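Local coordinates for protein aspartate carbamoyltransferase (Leishmania major, PDB 7K46) that probably catalyses carbamoyl transfer from carbamoyl phosphate to aspartate, an early step of pyrimidine synthesis, at residues A[28-33]-A[147-152]; A[34-39]-A[44-49]; A[63-68]-A[316-321]; A[71-74]-A[79-82]. One frame throughout, in Å; residues are numbered along the deposited sequence.

Contact 3 brings a helix near the end of the chain against the carbamoyl phosphate-binding region, where the other three contacts lie. Contacts 1 and 2 share helix 23-41, contacts 3 and 4 share helix 63-74, and helix 309-326 lies between these two helices. Contact 3 is thus the middle member, its centre about 12 Å from that of contact 1 and about 10 Å from that of contact 4. Met-319 CG rests 3.5 Å from Ala-72 CA, and Ala-33 CB 3.5 Å from Phe-316 O. The 63-68 segment starts within the Ser-Ser-Arg-Thr sequence, which resembles the carbamoyl phosphate motif of relatives, so contact 3 probably lies nearest the active site, at a subunit boundary.

Contact 1 (A[28-33]-A[147-152]); sequences ALIQLA and LDILTI
Ile-30 is the first residue of 28-33 to meet helix 142-156, and it does so with two separate branches. Its CG1 stands beside the backbone N and anti to the carbonyl carbon (chi1 -74°), and the extended chain carries CD1 to 3.8 Å from Ile-149 CG2; the two isoleucine side chains cross at about a right angle. The CG2 branch faces the next residue instead, 3.8 Å from Leu-150 CD1, and here the side chains slide past one another in opposite directions. Both segments lie in the carbamoyl phosphate-binding region of the aspartate/ornithine carbamoyltransferase family, where they pack at a crossing angle of -68°, the axes of the two short segments coming within 10.2 Å. Ile-149 also reaches the second domain through Leu-182 and Leu-183 of helix 174-186, so this face of helix 142-156 is shared between the two halves of the subunit. One turn on from Ile-30, Ala-33 points its methyl toward the partner helix, and its CB meets Leu-150 CD2 at 3.7 Å, while CD1 of the same leucine also packs on Leu-34.

Contact 2 (A[34-39]-A[44-49]); sequences LDMKTH and KTIDTL
His-39 lays its ring across the start of the 44-49 segment and is gripped there from two directions. At its edge, NE2 donates a nearly straight hydrogen bond of 2.9 Å to Thr-45 O (172° at the hydrogen). The acceptor lies in the ring plane, yet the ring nitrogen stands well above the plane of the Thr-45 carbonyl and so away from its lone pairs. Over one face sits Lys-44 CB, 3.4 Å from the ring centroid in a CH-pi contact, the two side chains crossing at about a right angle. Ile-46 approaches obliquely, bringing CG1 to 3.6 Å from His-39 CD2. The first torsion, with CG anti to the backbone N (chi1 -176°), directs the ring to the loop, and chi2 near a right angle sets its turn. A backbone bond from Lys-44 N to His-39 O, 3.2 Å long, joins the two segments beside the ring. Further out, Phe-4 meets the imidazole edge-to-face, and Thr-45 OG1 bonds to Arg-50 of the second subunit. Segment 44-49, in the loop leading to strand 53-58, is thus held against the C-terminal part of helix 23-41, while Met-36, one turn earlier, touches both Ile-46 and Phe-323 of helix 309-326.

Contact 3 (A[63-68]-A[316-321]); sequences SRTLSS and FMRMAI
Ser-68 and Arg-318 make the direct polar link between helices 63-74 and 309-326. Arg-318 NH1 donates to Ser-68 OG at 2.9 Å, a weak bond, bent to 147° at the hydrogen. The hydroxyl sits at the edge of the guanidinium, near its plane. It gets there because OG is anti to the backbone N of Ser-68 (chi1 -172°), while the arginine runs extended from CG to NE and so spans the gap between the helices. The other terminal nitrogen is bonded through solvent: Arg-318 NH2 gives a hydrogen to a water at 2.8 Å, and that water lies 3.1 Å from Thr-65 OG1. Thr-143, on helix 142-156, takes a further hydrogen bond from NH2 and is the stronger partner of this buried charged end. Ser-68 on NH1, and Thr-143 and the water on NH2, together limit rotation of the guanidinium.

The remaining contacts are van der Waals. Thr-65 CG2 lies over one face of the guanidinium, 4.0 Å from NH2, and the two side chains cross at about a right angle. Ser-68 OG also touches the aliphatic part of the arginine, 3.4 Å from CD.

Helix 63-74 opens at the subunit boundary, where Arg-64 forms a salt bridge to Glu-94 of the second subunit. Helix 309-326 also packs on helices 23-41 (Phe-316 on Ile-40) and 142-156 (Met-317 on Leu-146), while Arg-318 extends to helix 63-74, the helix of the beta-alpha-beta unit with strands 53-58 and 79-80.

Contact 4 (A[71-74]-A[79-82]); sequences AAMM and SVVN
Val-80 packs against Met-73 and Met-74, where helix 63-74 returns to the parallel sheet in the beta-alpha-beta unit of strand 53-58, helix 63-74 and strand 79-80. The tight part is apolar and centres on one methyl. Val-80 CG2 lies 3.9 Å from both CB and CG of Met-73, whose side chain crosses the valine obliquely. With CG anti to the backbone N (chi1 -173°), Met-73 brings CG to 3.6 Å from Ser-79 O, and the bend at chi2 (69°) turns the end so that CE also comes to 3.9 Å from that oxygen, while Met-54 and Leu-49 pack against the same side chain. The looser side faces the other subunits. Ser-79 points its CB away from the helix and packs on Met-74 of the third subunit. Asn-82, largely exposed, meets Asn-82 of both neighbouring subunits, so the loop just after the strand lies where the three chains meet. Met-74, partly exposed, belongs to both sides, since it also packs on Val-80 of the second subunit. Its extended chain crosses Val-80 of its own strand at about a right angle, and its terminal methyl, CE, ends 3.7 Å from Val-80 CB and equally far from Val-80 CG2.

Contact 1 (A[28-33]-A[147-152])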
# COMPACT_ATOMS: atom_id res chain seq x y z
N ALA A 28 26.84 8.37 16.80
CA ALA A 28 26.92 7.09 16.10
C ALA A 28 25.83 6.98 15.05
O ALA A 28 26.07 6.47 13.95
CB ALA A 28 26.82 5.94 17.11
N LEU A 29 24.62 7.47 15.35
CA LEU A 29 23.54 7.44 14.36
C LEU A 29 23.85 8.37 13.20
O LEU A 29 23.55 8.05 12.04
CB LEU A 29 22.21 7.83 15.02
CG LEU A 29 21.54 6.80 15.92
CD1 LEU A 29 20.38 7.41 16.71
CD2 LEU A 29 21.02 5.61 15.09
N ILE A 30 24.45 9.53 13.47
CA ILE A 30 24.84 10.42 12.39
C ILE A 30 25.83 9.73 11.46
O ILE A 30 25.68 9.77 10.23
CB ILE A 30 25.41 11.73 12.96
CG1 ILE A 30 24.28 12.60 13.52
CG2 ILE A 30 26.19 12.49 11.89
CD1 ILE A 30 24.79 13.83 14.27
N GLN A 31 26.87 9.11 12.02
CA GLN A 31 27.88 8.47 11.18
C GLN A 31 27.28 7.32 10.38
O GLN A 31 27.62 7.13 9.20
CB GLN A 31 29.05 7.97 12.03
CG GLN A 31 30.26 7.53 11.21
CD GLN A 31 30.82 8.66 10.37
OE1 GLN A 31 31.23 9.70 10.89
NE2 GLN A 31 30.83 8.48 9.05
N LEU A 32 26.39 6.54 10.99
CA LEU A 32 25.78 5.42 10.29
C LEU A 32 24.89 5.91 9.15
O LEU A 32 24.90 5.34 8.06
CB LEU A 32 24.98 4.55 11.28
CG LEU A 32 24.20 3.33 10.74
CD1 LEU A 32 25.13 2.41 9.96
CD2 LEU A 32 23.52 2.57 11.89
N ALA A 33 24.11 6.97 9.39
CA ALA A 33 23.27 7.52 8.34
C ALA A 33 24.11 8.02 7.17
O ALA A 33 23.78 7.77 6.00
CB ALA A 33 22.38 8.64 8.89
N LEU A 147 16.78 13.80 12.47
CA LEU A 147 17.10 14.22 11.11
C LEU A 147 17.47 15.70 11.04
O LEU A 147 18.29 16.09 10.20
CB LEU A 147 15.94 13.90 10.15
CG LEU A 147 14.73 14.82 10.00
CD1 LEU A 147 14.99 15.93 8.97
CD2 LEU A 147 13.51 13.99 9.57
N ASP A 148 16.86 16.54 11.88
CA ASP A 148 17.25 17.95 11.92
C ASP A 148 18.71 18.08 12.35
O ASP A 148 19.47 18.87 11.77
CB ASP A 148 16.35 18.74 12.87
CG ASP A 148 14.91 18.89 12.35
OD1 ASP A 148 14.63 18.60 11.16
OD2 ASP A 148 14.04 19.29 13.17
N ILE A 149 19.11 17.32 13.37
CA ILE A 149 20.50 17.36 13.83
C ILE A 149 21.44 16.87 12.74
O ILE A 149 22.49 17.46 12.49
CB ILE A 149 20.66 16.54 15.12
CG1 ILE A 149 19.93 17.21 16.27
CG2 ILE A 149 22.13 16.34 15.45
CD1 ILE A 149 19.96 16.37 17.52
N LEU A 150 21.08 15.75 12.09
CA LEU A 150 21.89 15.23 10.99
C LEU A 150 22.06 16.27 9.88
O LEU A 150 23.16 16.43 9.34
CB LEU A 150 21.27 13.96 10.43
CG LEU A 150 21.90 13.40 9.15
CD1 LEU A 150 23.40 13.09 9.33
CD2 LEU A 150 21.14 12.15 8.72
N THR A 151 20.97 16.96 9.53
CA THR A 151 21.04 17.97 8.47
C THR A 151 22.05 19.05 8.82
O THR A 151 22.89 19.42 7.99
CB THR A 151 19.66 18.57 8.23
OG1 THR A 151 18.74 17.53 7.86
CG2 THR A 151 19.72 19.61 7.09
N ILE A 152 21.98 19.58 10.04
CA ILE A 152 22.94 20.61 10.45
C ILE A 152 24.35 20.06 10.35
O ILE A 152 25.23 20.68 9.73
CB ILE A 152 22.62 21.10 11.87
CG1 ILE A 152 21.25 21.76 11.92
CG2 ILE A 152 23.69 22.09 12.34
CD1 ILE A 152 20.76 22.04 13.32

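Contact 2 (A[34-39]-A[44-49])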
# COMPACT_ATOMS: atom_id res chain seq x y z
N LEU A 34 25.21 8.71 7.46
CA LEU A 34 26.07 9.20 6.39
C LEU A 34 26.74 8.06 5.64
O LEU A 34 26.88 8.12 4.42
CB LEU A 34 27.11 10.16 6.96
CG LEU A 34 26.56 11.48 7.51
CD1 LEU A 34 27.69 12.34 8.11
CD2 LEU A 34 25.81 12.25 6.44
N ASP A 35 27.15 7.01 6.36
CA ASP A 35 27.77 5.86 5.70
C ASP A 35 26.77 5.17 4.77
O ASP A 35 27.11 4.77 3.65
CB ASP A 35 28.32 4.88 6.74
CG ASP A 35 29.53 5.44 7.49
OD1 ASP A 35 30.08 6.47 7.05
OD2 ASP A 35 29.93 4.85 8.51
N MET A 36 25.51 5.05 5.21
CA MET A 36 24.48 4.50 4.34
C MET A 36 24.20 5.42 3.16
O MET A 36 23.96 4.94 2.05
CB MET A 36 23.20 4.26 5.14
CG MET A 36 23.34 3.10 6.10
SD MET A 36 21.84 2.90 7.05
CE MET A 36 22.17 1.30 7.79
N LYS A 37 24.20 6.74 3.39
CA LYS A 37 24.00 7.67 2.28
C LYS A 37 25.04 7.46 1.19
O LYS A 37 24.70 7.35 0.01
CB LYS A 37 24.04 9.12 2.79
CG LYS A 37 23.84 10.20 1.71
CD LYS A 37 23.86 11.58 2.37
CE LYS A 37 23.54 12.72 1.39
NZ LYS A 37 24.52 12.81 0.29
N THR A 38 26.31 7.36 1.57
CA THR A 38 27.35 7.14 0.56
C THR A 38 27.11 5.84 -0.19
O THR A 38 27.17 5.80 -1.43
CB THR A 38 28.73 7.12 1.22
OG1 THR A 38 28.95 8.36 1.89
CG2 THR A 38 29.81 6.88 0.19
N HIS A 39 26.83 4.77 0.55
CA HIS A 39 26.56 3.44 -0.02
C HIS A 39 25.40 3.49 -1.00
O HIS A 39 25.53 3.09 -2.16
CB HIS A 39 26.26 2.49 1.14
CG HIS A 39 26.06 1.05 0.76
ND1 HIS A 39 27.10 0.15 0.66
CD2 HIS A 39 24.93 0.34 0.52
CE1 HIS A 39 26.63 -1.04 0.34
NE2 HIS A 39 25.31 -0.95 0.25
N LYS A 44 24.74 0.98 -4.49
CA LYS A 44 24.81 -0.28 -3.77
C LYS A 44 23.56 -0.46 -2.92
O LYS A 44 22.96 0.52 -2.45
CB LYS A 44 26.06 -0.32 -2.89
CG LYS A 44 27.37 -0.18 -3.67
CD LYS A 44 28.57 -0.08 -2.73
CE LYS A 44 29.82 0.37 -3.48
NZ LYS A 44 30.99 0.44 -2.57
N THR A 45 23.15 -1.71 -2.72
CA THR A 45 21.91 -2.00 -2.01
C THR A 45 22.21 -2.60 -0.64
O THR A 45 23.34 -2.98 -0.32
CB THR A 45 21.02 -2.94 -2.82
OG1 THR A 45 21.73 -4.16 -3.09
CG2 THR A 45 20.64 -2.28 -4.14
N ILE A 46 21.17 -2.66 0.19
CA ILE A 46 21.23 -3.24 1.53
C ILE A 46 20.09 -4.22 1.69
O ILE A 46 18.93 -3.88 1.43
CB ILE A 46 21.16 -2.15 2.63
CG1 ILE A 46 22.31 -1.16 2.46
CG2 ILE A 46 21.20 -2.80 4.02
CD1 ILE A 46 22.16 0.10 3.35
N ASP A 47 20.40 -5.45 2.11
CA ASP A 47 19.41 -6.51 2.18
C ASP A 47 19.29 -7.09 3.58
O ASP A 47 18.66 -8.14 3.76
CB ASP A 47 19.76 -7.62 1.17
CG ASP A 47 18.54 -8.37 0.68
OD1 ASP A 47 17.56 -7.70 0.29
OD2 ASP A 47 18.57 -9.63 0.68
N THR A 48 19.87 -6.42 4.57
CA THR A 48 19.97 -6.96 5.93
C THR A 48 18.60 -7.29 6.52
O THR A 48 18.48 -8.25 7.29
CB THR A 48 20.71 -5.96 6.82
OG1 THR A 48 21.97 -5.65 6.21
CG2 THR A 48 20.96 -6.55 8.20
N LEU A 49 17.58 -6.51 6.19
CA LEU A 49 16.26 -6.70 6.78
C LEU A 49 15.32 -7.50 5.89
O LEU A 49 14.10 -7.46 6.09
CB LEU A 49 15.65 -5.34 7.16
CG LEU A 49 16.40 -4.55 8.25
CD1 LEU A 49 15.58 -3.35 8.72
CD2 LEU A 49 16.84 -5.43 9.44

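Contact 3 (A[63-68]-A[316-321])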
# COMPACT_ATOMS: atom_id res chain seq x y z
N SER A 63 1.90 12.10 5.16
CA SER A 63 2.48 11.33 4.07
C SER A 63 3.99 11.51 4.00
O SER A 63 4.70 10.57 3.65
CB SER A 63 1.83 11.72 2.74
OG SER A 63 0.47 11.32 2.71
N ARG A 64 4.48 12.72 4.33
CA ARG A 64 5.93 12.96 4.34
C ARG A 64 6.64 12.02 5.32
O ARG A 64 7.64 11.38 4.96
CB ARG A 64 6.20 14.43 4.68
CG ARG A 64 7.67 14.77 4.99
CD ARG A 64 7.87 16.29 5.16
NE ARG A 64 7.68 16.99 3.89
CZ ARG A 64 6.58 17.66 3.55
NH1 ARG A 64 5.56 17.80 4.39
NH2 ARG A 64 6.50 18.19 2.33
N THR A 65 6.16 11.94 6.56
CA THR A 65 6.84 11.08 7.53
C THR A 65 6.59 9.60 7.25
O THR A 65 7.51 8.77 7.34
CB THR A 65 6.40 11.46 8.95
OG1 THR A 65 6.84 12.80 9.24
CG2 THR A 65 7.01 10.53 9.98
N LEU A 66 5.36 9.25 6.88
CA LEU A 66 5.03 7.85 6.59
C LEU A 66 5.89 7.31 5.45
O LEU A 66 6.51 6.25 5.56
CB LEU A 66 3.54 7.73 6.26
CG LEU A 66 3.04 6.36 5.78
CD1 LEU A 66 3.30 5.31 6.85
CD2 LEU A 66 1.55 6.44 5.45
N SER A 67 5.93 8.03 4.32
CA SER A 67 6.65 7.49 3.16
C SER A 67 8.14 7.35 3.45
O SER A 67 8.78 6.41 2.97
CB SER A 67 6.40 8.37 1.93
OG SER A 67 6.86 9.70 2.15
N SER A 68 8.69 8.24 4.28
CA SER A 68 10.10 8.14 4.64
C SER A 68 10.39 6.86 5.43
O SER A 68 11.36 6.15 5.14
CB SER A 68 10.51 9.38 5.46
OG SER A 68 11.91 9.42 5.67
N PHE A 316 17.89 8.74 5.48
CA PHE A 316 19.04 7.97 5.94
C PHE A 316 19.11 7.87 7.46
O PHE A 316 19.57 6.84 7.99
CB PHE A 316 20.31 8.57 5.33
CG PHE A 316 20.38 8.36 3.84
CD1 PHE A 316 20.41 7.08 3.32
CD2 PHE A 316 20.35 9.44 2.96
CE1 PHE A 316 20.45 6.86 1.95
CE2 PHE A 316 20.39 9.23 1.60
CZ PHE A 316 20.43 7.94 1.09
N MET A 317 18.62 8.87 8.19
CA MET A 317 18.53 8.72 9.64
C MET A 317 17.56 7.61 10.01
O MET A 317 17.82 6.81 10.92
CB MET A 317 18.12 10.05 10.28
CG MET A 317 17.89 9.97 11.82
SD MET A 317 19.32 9.37 12.75
CE MET A 317 20.52 10.71 12.58
N ARG A 318 16.43 7.53 9.31
CA ARG A 318 15.48 6.48 9.63
C ARG A 318 16.00 5.10 9.25
O ARG A 318 15.73 4.12 9.95
CB ARG A 318 14.14 6.78 8.97
CG ARG A 318 13.44 7.96 9.65
CD ARG A 318 12.15 8.38 8.93
NE ARG A 318 11.52 9.46 9.68
CZ ARG A 318 11.38 10.71 9.27
NH1 ARG A 318 11.74 11.07 8.04
NH2 ARG A 318 10.88 11.62 10.10
N MET A 319 16.80 5.01 8.18
CA MET A 319 17.47 3.75 7.87
C MET A 319 18.47 3.37 8.97
O MET A 319 18.52 2.21 9.40
CB MET A 319 18.19 3.86 6.52
CG MET A 319 17.26 3.93 5.31
SD MET A 319 18.13 4.14 3.72
CE MET A 319 19.00 2.58 3.57
N ALA A 320 19.28 4.33 9.41
CA ALA A 320 20.23 4.05 10.49
C ALA A 320 19.51 3.54 11.73
O ALA A 320 19.96 2.59 12.38
CB ALA A 320 21.03 5.32 10.83
N ILE A 321 18.37 4.15 12.05
CA ILE A 321 17.62 3.75 13.24
C ILE A 321 17.03 2.36 13.06
O ILE A 321 17.20 1.48 13.92
CB ILE A 321 16.53 4.80 13.55
CG1 ILE A 321 17.19 6.11 14.04
CG2 ILE A 321 15.56 4.27 14.63
CD1 ILE A 321 16.24 7.29 14.10
O HOH W 1 9.72 13.93 9.15

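Contact 4 (A[71-74]-A[79-82])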
# COMPACT_ATOMS: atom_id res chain seq x y z
N ALA A 71 10.05 3.96 2.90
CA ALA A 71 11.19 3.90 1.98
C ALA A 71 12.45 3.44 2.70
O ALA A 71 13.23 2.65 2.15
CB ALA A 71 11.41 5.26 1.33
N ALA A 72 12.67 3.93 3.92
CA ALA A 72 13.81 3.48 4.72
C ALA A 72 13.78 1.97 4.92
O ALA A 72 14.80 1.29 4.75
CB ALA A 72 13.83 4.20 6.07
N MET A 73 12.62 1.44 5.30
CA MET A 73 12.49 -0.00 5.50
C MET A 73 12.81 -0.77 4.21
O MET A 73 13.55 -1.75 4.22
CB MET A 73 11.08 -0.32 6.00
CG MET A 73 10.87 -1.79 6.40
SD MET A 73 11.81 -2.16 7.90
CE MET A 73 11.31 -3.88 8.19
N MET A 74 12.27 -0.32 3.08
CA MET A 74 12.47 -1.07 1.84
C MET A 74 13.90 -0.97 1.32
O MET A 74 14.40 -1.92 0.71
CB MET A 74 11.47 -0.59 0.77
CG MET A 74 10.02 -0.86 1.20
SD MET A 74 8.84 -0.26 -0.04
CE MET A 74 7.28 -0.50 0.85
N SER A 79 10.20 -5.42 4.38
CA SER A 79 8.84 -5.39 3.84
C SER A 79 7.97 -4.44 4.66
O SER A 79 8.22 -4.22 5.84
CB SER A 79 8.21 -6.79 3.87
OG SER A 79 8.94 -7.69 3.07
N VAL A 80 6.93 -3.90 4.03
CA VAL A 80 5.98 -3.03 4.71
C VAL A 80 4.57 -3.52 4.45
O VAL A 80 4.17 -3.72 3.29
CB VAL A 80 6.11 -1.56 4.25
CG1 VAL A 80 5.07 -0.70 4.97
CG2 VAL A 80 7.53 -1.06 4.50
N VAL A 81 3.79 -3.68 5.52
CA VAL A 81 2.39 -4.07 5.44
C VAL A 81 1.56 -2.89 5.93
O VAL A 81 1.78 -2.40 7.05
CB VAL A 81 2.11 -5.33 6.28
CG1 VAL A 81 0.59 -5.60 6.34
CG2 VAL A 81 2.87 -6.53 5.70
N ASN A 82 0.60 -2.45 5.12
CA ASN A 82 -0.31 -1.38 5.53
C ASN A 82 -1.37 -1.91 6.48
O ASN A 82 -1.75 -3.08 6.43
CB ASN A 82 -0.99 -0.75 4.31
CG ASN A 82 -0.04 -0.51 3.16
OD1 ASN A 82 1.01 0.11 3.33
ND2 ASN A 82 -0.40 -1.00 1.98